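Phosphoglycerol transferase GacH (Streptococcus pyogenes MGAS5005, PDB 6DGM) probably transfers glycerol phosphate onto the rhamnose polysaccharide of the streptococcal cell wall, this chain being its metal-binding, sulfatase-like catalytic domain. Local coordinates at residues E47-P52 with L290-I295; L65-A70 with F244-T249. All blocks are in the same frame, centred on the assembly; numbering follows the deposited sequence.

Interaction 1. Residues E47-P52 with L290-I295; sequences ESLSDP and LTDYFI. With MN (manganese (II) ion), chain C; 1GP (sn-glycerol-1-phosphate), chain D.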
loop_
_atom_site.group_PDB
_atom_site.type_symbol
_atom_site.label_atom_id
_atom_site.label_comp_id
_atom_site.label_asym_id
_atom_site.label_seq_id
_atom_site.Cartn_x
_atom_site.Cartn_y
_atom_site.Cartn_z
ATOM N N GLU A 47 9.410 0.028 -3.607
ATOM C CA GLU A 47 10.334 0.340 -2.529
ATOM C C GLU A 47 10.963 1.709 -2.701
ATOM O O GLU A 47 11.581 2.002 -3.721
ATOM C CB GLU A 47 11.412 -0.742 -2.521
ATOM C CG GLU A 47 12.557 -0.523 -1.515
ATOM C CD GLU A 47 12.053 -0.342 -0.100
ATOM O OE1 GLU A 47 12.273 0.750 0.455
ATOM O OE2 GLU A 47 11.444 -1.277 0.448
ATOM N N SER A 48 10.807 2.532 -1.682
ATOM C CA SER A 48 11.454 3.831 -1.569
ATOM C C SER A 48 11.074 4.811 -2.670
ATOM O O SER A 48 11.780 5.802 -2.864
ATOM C CB SER A 48 12.981 3.677 -1.500
ATOM O OG SER A 48 13.374 3.058 -0.293
ATOM N N LEU A 49 9.968 4.610 -3.378
ATOM C CA LEU A 49 9.623 5.503 -4.478
ATOM C C LEU A 49 8.917 6.775 -4.004
ATOM O O LEU A 49 7.833 6.731 -3.418
ATOM C CB LEU A 49 8.771 4.775 -5.518
ATOM C CG LEU A 49 8.462 5.663 -6.732
ATOM C CD1 LEU A 49 8.582 4.868 -8.009
ATOM C CD2 LEU A 49 7.088 6.313 -6.624
ATOM N N SER A 50 9.492 7.922 -4.342
ATOM C CA SER A 50 8.869 9.189 -3.992
ATOM C C SER A 50 9.519 10.287 -4.822
ATOM O O SER A 50 10.752 10.376 -4.894
ATOM C CB SER A 50 9.019 9.475 -2.492
ATOM O OG SER A 50 8.185 10.560 -2.095
ATOM N N ASP A 51 8.691 11.126 -5.428
ATOM C CA ASP A 51 9.172 12.127 -6.360
ATOM C C ASP A 51 10.112 13.086 -5.655
ATOM O O ASP A 51 9.681 13.798 -4.747
ATOM C CB ASP A 51 7.983 12.906 -6.914
ATOM C CG ASP A 51 8.353 13.816 -8.067
ATOM O OD1 ASP A 51 9.555 14.054 -8.320
ATOM O OD2 ASP A 51 7.420 14.307 -8.735
ATOM N N PRO A 52 11.385 13.156 -6.046
ATOM C CA PRO A 52 12.287 14.118 -5.392
ATOM C C PRO A 52 11.900 15.574 -5.606
ATOM O O PRO A 52 12.347 16.442 -4.841
ATOM C CB PRO A 52 13.665 13.795 -5.986
ATOM C CG PRO A 52 13.418 12.954 -7.188
ATOM C CD PRO A 52 12.061 12.336 -7.071
ATOM N N LEU A 290 5.695 11.882 2.773
ATOM C CA LEU A 290 4.664 11.864 1.741
ATOM C C LEU A 290 5.217 11.249 0.460
ATOM O O LEU A 290 6.035 11.868 -0.235
ATOM C CB LEU A 290 4.125 13.272 1.484
ATOM C CG LEU A 290 3.329 13.878 2.641
ATOM C CD1 LEU A 290 3.030 15.335 2.386
ATOM C CD2 LEU A 290 2.034 13.086 2.862
ATOM N N THR A 291 4.726 10.056 0.124
ATOM C CA THR A 291 5.097 9.365 -1.102
ATOM C C THR A 291 3.967 9.476 -2.127
ATOM O O THR A 291 2.883 9.993 -1.849
ATOM C CB THR A 291 5.370 7.889 -0.812
ATOM O OG1 THR A 291 4.131 7.253 -0.445
ATOM C CG2 THR A 291 6.373 7.712 0.315
ATOM N N ASP A 292 4.228 8.950 -3.329
ATOM C CA ASP A 292 3.248 8.931 -4.416
ATOM C C ASP A 292 2.443 7.644 -4.427
ATOM O O ASP A 292 2.962 6.573 -4.115
ATOM C CB ASP A 292 3.987 9.062 -5.750
ATOM C CG ASP A 292 4.778 10.344 -5.839
ATOM O OD1 ASP A 292 5.950 10.356 -5.374
ATOM O OD2 ASP A 292 4.213 11.352 -6.341
ATOM N N TYR A 293 1.168 7.754 -4.793
ATOM C CA TYR A 293 0.361 6.571 -5.049
ATOM C C TYR A 293 -0.553 6.814 -6.247
ATOM O O TYR A 293 -0.901 7.949 -6.582
ATOM C CB TYR A 293 -0.493 6.144 -3.834
ATOM C CG TYR A 293 -1.831 6.865 -3.752
ATOM C CD1 TYR A 293 -2.958 6.341 -4.376
ATOM C CD2 TYR A 293 -1.963 8.084 -3.079
ATOM C CE1 TYR A 293 -4.162 7.001 -4.340
ATOM C CE2 TYR A 293 -3.175 8.752 -3.040
ATOM C CZ TYR A 293 -4.272 8.202 -3.665
ATOM O OH TYR A 293 -5.494 8.832 -3.645
ATOM N N PHE A 294 -0.953 5.718 -6.879
ATOM C CA PHE A 294 -2.044 5.747 -7.843
ATOM C C PHE A 294 -2.814 4.435 -7.784
ATOM O O PHE A 294 -2.302 3.402 -7.340
ATOM C CB PHE A 294 -1.590 6.095 -9.274
ATOM C CG PHE A 294 -0.691 5.075 -9.938
ATOM C CD1 PHE A 294 -1.205 3.899 -10.439
ATOM C CD2 PHE A 294 0.663 5.336 -10.119
ATOM C CE1 PHE A 294 -0.399 2.975 -11.068
ATOM C CE2 PHE A 294 1.479 4.420 -10.768
ATOM C CZ PHE A 294 0.945 3.241 -11.249
ATOM N N ILE A 295 -4.063 4.499 -8.236
ATOM C CA ILE A 295 -4.947 3.348 -8.331
ATOM C C ILE A 295 -5.436 3.356 -9.774
ATOM O O ILE A 295 -6.169 4.264 -10.172
ATOM C CB ILE A 295 -6.112 3.425 -7.335
ATOM C CG1 ILE A 295 -5.576 3.488 -5.895
ATOM C CG2 ILE A 295 -7.005 2.210 -7.510
ATOM C CD1 ILE A 295 -6.650 3.589 -4.804
HETATM MN MN MN C . 11.026 0.131 2.205
HETATM C C3 1GP D . 13.522 -6.286 2.449
HETATM O O3 1GP D . 11.299 -5.288 2.343
HETATM C C2 1GP D . 12.536 -5.329 3.084
HETATM O O2 1GP D . 13.125 -7.650 2.571
HETATM C C1 1GP D . 13.126 -3.930 3.182
HETATM O O1P 1GP D . 12.333 -3.113 4.048
HETATM O O2P 1GP D . 12.808 -0.579 3.393
HETATM O O3P 1GP D . 12.143 -1.389 5.807
HETATM O O4P 1GP D . 14.433 -1.922 4.834
HETATM P P 1GP D . 12.928 -1.676 4.508
HETATM O O HOH W 1 4.883 12.815 -8.785
#
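S50 and T291 bring the two backbones to 4.8 Å between their CA atoms, where the irregular loop 47-52 passes over the start of strand 290-295. A bond from main chain to side chain joins the segments: D51 N donates to D292 OD1 over 2.8 Å, with an N-H...O angle of 156° and the donor lying nearly in line with the C-O bond. D292 can reach up to the loop because its CG stands anti to the carbonyl carbon (chi1 -60°). A single water donates to both D292 OD2 and D51 OD2, bridging the carboxylates, while the main polar partner of D51 is D53. That water and the cations K72 and R54, both salt-bridged to D292, probably ease the closeness of two acidic groups. S50 OG approaches L290 O at 3.1 Å, at best a weak bond, and also lies close to T291 CA. The apolar share is small: L49 CD2 lies 4.2 Å from D292 CB, while L49 O is near T291 CB without a polar partner of its own.

E47, just after strand 40-46, turns to the metal. A bend at chi2 (55°) turns the carboxylate so that both oxygens chelate manganese, OE1 at 2.2 Å and OE2 at 2.3 Å. S48 OG donates to the anti lone pair of E47 OE1, a second-shell bond that, with the two metal bonds, limits the carboxylate's rotation. T89, D270, H271 and a phosphate oxygen of sn-glycerol-1-phosphate, O2P, complete the coordination. A metal ligand in the loop that follows a central strand of a mixed sheet is characteristic of the alkaline phosphatase superfamily, to which the sulfatase and lipoteichoic acid synthase families belong.

Interaction 2. Residues L65-A70 with F244-T249; sequences LPNIKA and FTDKET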
loop_
_atom_site.group_PDB
_atom_site.type_symbol
_atom_site.label_atom_id
_atom_site.label_comp_id
_atom_site.label_asym_id
_atom_site.label_seq_id
_atom_site.Cartn_x
_atom_site.Cartn_y
_atom_site.Cartn_z
ATOM N N LEU A 65 10.227 11.019 -13.053
ATOM C CA LEU A 65 8.971 10.285 -12.965
ATOM C C LEU A 65 7.958 10.820 -13.975
ATOM O O LEU A 65 6.780 10.974 -13.635
ATOM C CB LEU A 65 8.407 10.378 -11.547
ATOM C CG LEU A 65 9.225 9.683 -10.456
ATOM C CD1 LEU A 65 8.508 9.835 -9.117
ATOM C CD2 LEU A 65 9.447 8.216 -10.745
ATOM N N PRO A 66 8.348 11.112 -15.225
ATOM C CA PRO A 66 7.347 11.688 -16.147
ATOM C C PRO A 66 6.193 10.755 -16.462
ATOM O O PRO A 66 5.041 11.208 -16.513
ATOM C CB PRO A 66 8.170 12.038 -17.397
ATOM C CG PRO A 66 9.318 11.087 -17.350
ATOM C CD PRO A 66 9.655 10.929 -15.889
ATOM N N ASN A 67 6.458 9.456 -16.642
ATOM C CA ASN A 67 5.373 8.531 -16.951
ATOM C C ASN A 67 4.470 8.315 -15.745
ATOM O O ASN A 67 3.246 8.232 -15.882
ATOM C CB ASN A 67 5.924 7.194 -17.443
ATOM C CG ASN A 67 6.675 7.328 -18.752
ATOM O OD1 ASN A 67 6.107 7.720 -19.768
ATOM N ND2 ASN A 67 7.955 7.019 -18.730
ATOM N N ILE A 68 5.050 8.219 -14.554
ATOM C CA ILE A 68 4.222 8.023 -13.370
ATOM C C ILE A 68 3.407 9.270 -13.078
ATOM O O ILE A 68 2.235 9.179 -12.680
ATOM C CB ILE A 68 5.087 7.539 -12.193
ATOM C CG1 ILE A 68 5.433 6.054 -12.405
ATOM C CG2 ILE A 68 4.336 7.724 -10.864
ATOM C CD1 ILE A 68 6.472 5.502 -11.449
ATOM N N LYS A 69 3.958 10.453 -13.349
ATOM C CA LYS A 69 3.168 11.662 -13.162
ATOM C C LYS A 69 1.996 11.699 -14.130
ATOM O O LYS A 69 0.892 12.122 -13.762
ATOM C CB LYS A 69 4.025 12.907 -13.301
ATOM C CG LYS A 69 4.961 13.102 -12.106
ATOM C CD LYS A 69 5.344 14.560 -11.934
ATOM C CE LYS A 69 6.433 14.981 -12.894
ATOM N NZ LYS A 69 7.720 15.233 -12.166
ATOM N N ALA A 70 2.210 11.235 -15.361
ATOM C CA ALA A 70 1.128 11.191 -16.331
ATOM C C ALA A 70 0.064 10.183 -15.915
ATOM O O ALA A 70 -1.134 10.415 -16.118
ATOM C CB ALA A 70 1.689 10.829 -17.697
ATOM N N PHE A 244 14.499 4.397 -14.456
ATOM C CA PHE A 244 14.218 3.062 -14.985
ATOM C C PHE A 244 12.867 2.567 -14.488
ATOM O O PHE A 244 12.050 2.056 -15.262
ATOM C CB PHE A 244 15.305 2.052 -14.577
ATOM C CG PHE A 244 16.632 2.269 -15.243
ATOM C CD1 PHE A 244 16.849 1.822 -16.531
ATOM C CD2 PHE A 244 17.679 2.886 -14.567
ATOM C CE1 PHE A 244 18.082 2.015 -17.158
ATOM C CE2 PHE A 244 18.899 3.093 -15.193
ATOM C CZ PHE A 244 19.108 2.652 -16.484
ATOM N N THR A 245 12.612 2.718 -13.188
ATOM C CA THR A 245 11.320 2.311 -12.654
ATOM C C THR A 245 10.195 3.012 -13.386
ATOM O O THR A 245 9.170 2.400 -13.698
ATOM C CB THR A 245 11.243 2.631 -11.168
ATOM O OG1 THR A 245 12.202 1.813 -10.480
ATOM C CG2 THR A 245 9.840 2.373 -10.604
ATOM N N ASP A 246 10.392 4.289 -13.701
ATOM C CA ASP A 246 9.347 5.067 -14.342
ATOM C C ASP A 246 9.013 4.501 -15.713
ATOM O O ASP A 246 7.837 4.294 -16.043
ATOM C CB ASP A 246 9.803 6.516 -14.442
ATOM C CG ASP A 246 8.744 7.413 -15.013
ATOM O OD1 ASP A 246 7.739 7.647 -14.318
ATOM O OD2 ASP A 246 8.931 7.890 -16.145
ATOM N N LYS A 247 10.038 4.220 -16.521
ATOM C CA LYS A 247 9.810 3.645 -17.844
ATOM C C LYS A 247 9.236 2.238 -17.756
ATOM O O LYS A 247 8.347 1.879 -18.541
ATOM C CB LYS A 247 11.107 3.646 -18.643
ATOM C CG LYS A 247 11.617 5.030 -18.950
ATOM C CD LYS A 247 12.951 4.949 -19.677
ATOM C CE LYS A 247 13.558 6.325 -19.858
ATOM N NZ LYS A 247 13.798 6.989 -18.546
ATOM N N GLU A 248 9.742 1.416 -16.832
ATOM C CA GLU A 248 9.258 0.047 -16.742
ATOM C C GLU A 248 7.822 -0.004 -16.231
ATOM O O GLU A 248 7.075 -0.913 -16.598
ATOM C CB GLU A 248 10.171 -0.798 -15.858
ATOM C CG GLU A 248 11.605 -0.904 -16.363
ATOM C CD GLU A 248 11.719 -1.635 -17.688
ATOM O OE1 GLU A 248 10.750 -2.329 -18.089
ATOM O OE2 GLU A 248 12.791 -1.519 -18.344
ATOM N N THR A 249 7.430 0.937 -15.364
ATOM C CA THR A 249 6.060 0.973 -14.866
ATOM C C THR A 249 5.096 1.292 -16.004
ATOM O O THR A 249 4.042 0.655 -16.133
ATOM C CB THR A 249 5.953 2.003 -13.728
ATOM O OG1 THR A 249 6.845 1.654 -12.652
ATOM C CG2 THR A 249 4.520 2.086 -13.173
#
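Hydrogen bonds to a single carboxylate dominate the meeting of D246 with the first turn of helix 66-70. N67 N donates to the syn lone pair of D246 OD2 over 3.0 Å, at an N-H...O angle of 160°. I68 N takes the other oxygen, OD1, at 2.8 Å; it too comes from the syn side, slightly out of the carboxylate plane. A third, weaker bond is made by the side chain of N67, whose ND2 is 2.9 Å from OD2 but poorly aligned, although the amide and carboxylate planes are nearly parallel. The reach of D246 follows from a CG swung anti to its backbone N (chi1 -176°), which carries the group out from helix 244-249 to the neighbouring helix start.

The arrangement is a helix start met by a distant part of the chain: L65 occupies the N-cap position, and a carboxylate from another helix accepts from the amides of the first turn. Placed at the N-terminal end of the helix, the carboxylate would be expected to be stabilised by the helix dipole. The two helix segments come within 8.3 Å at their axes, their directions 49° apart.

Van der Waals contacts surround these bonds. P66 CD presses on D246 OD2, and L65 CD2 lies against D246 CB. Deeper in, I68 CD1 meets T249 OG1 at 4.0 Å, the two side chains crossing at about a right angle, and F267 of strand 263-269 underlies both residues. T249 OG1 donates to T245 O of its own helix and is also hydrogen-bonded to Y186 OH, while N67 OD1 accepts from R250 one turn beyond D246.

In the fold
Interactions 1 and 2 lie with their centres 11 Å apart and share a boundary, interaction 2 being nested in the chain loop that interaction 1 closes. L49 bridges them: its CD1 is 3.8 Å from T245 CG2 and 4.1 Å from I68 CD1. D51 forms the second link, with its CA 3.6 Å from L65 CD1 and its OD2 in a long, weak ion pair with K69 NZ at 3.6 Å. Only interaction 1 contains a metal ligand, E47; the side chain of T249 in interaction 2 stands about 11 Å from that of E47. The helix pair thus packs against the loop whose E47 binds manganese and belongs to the glycerol phosphate pocket.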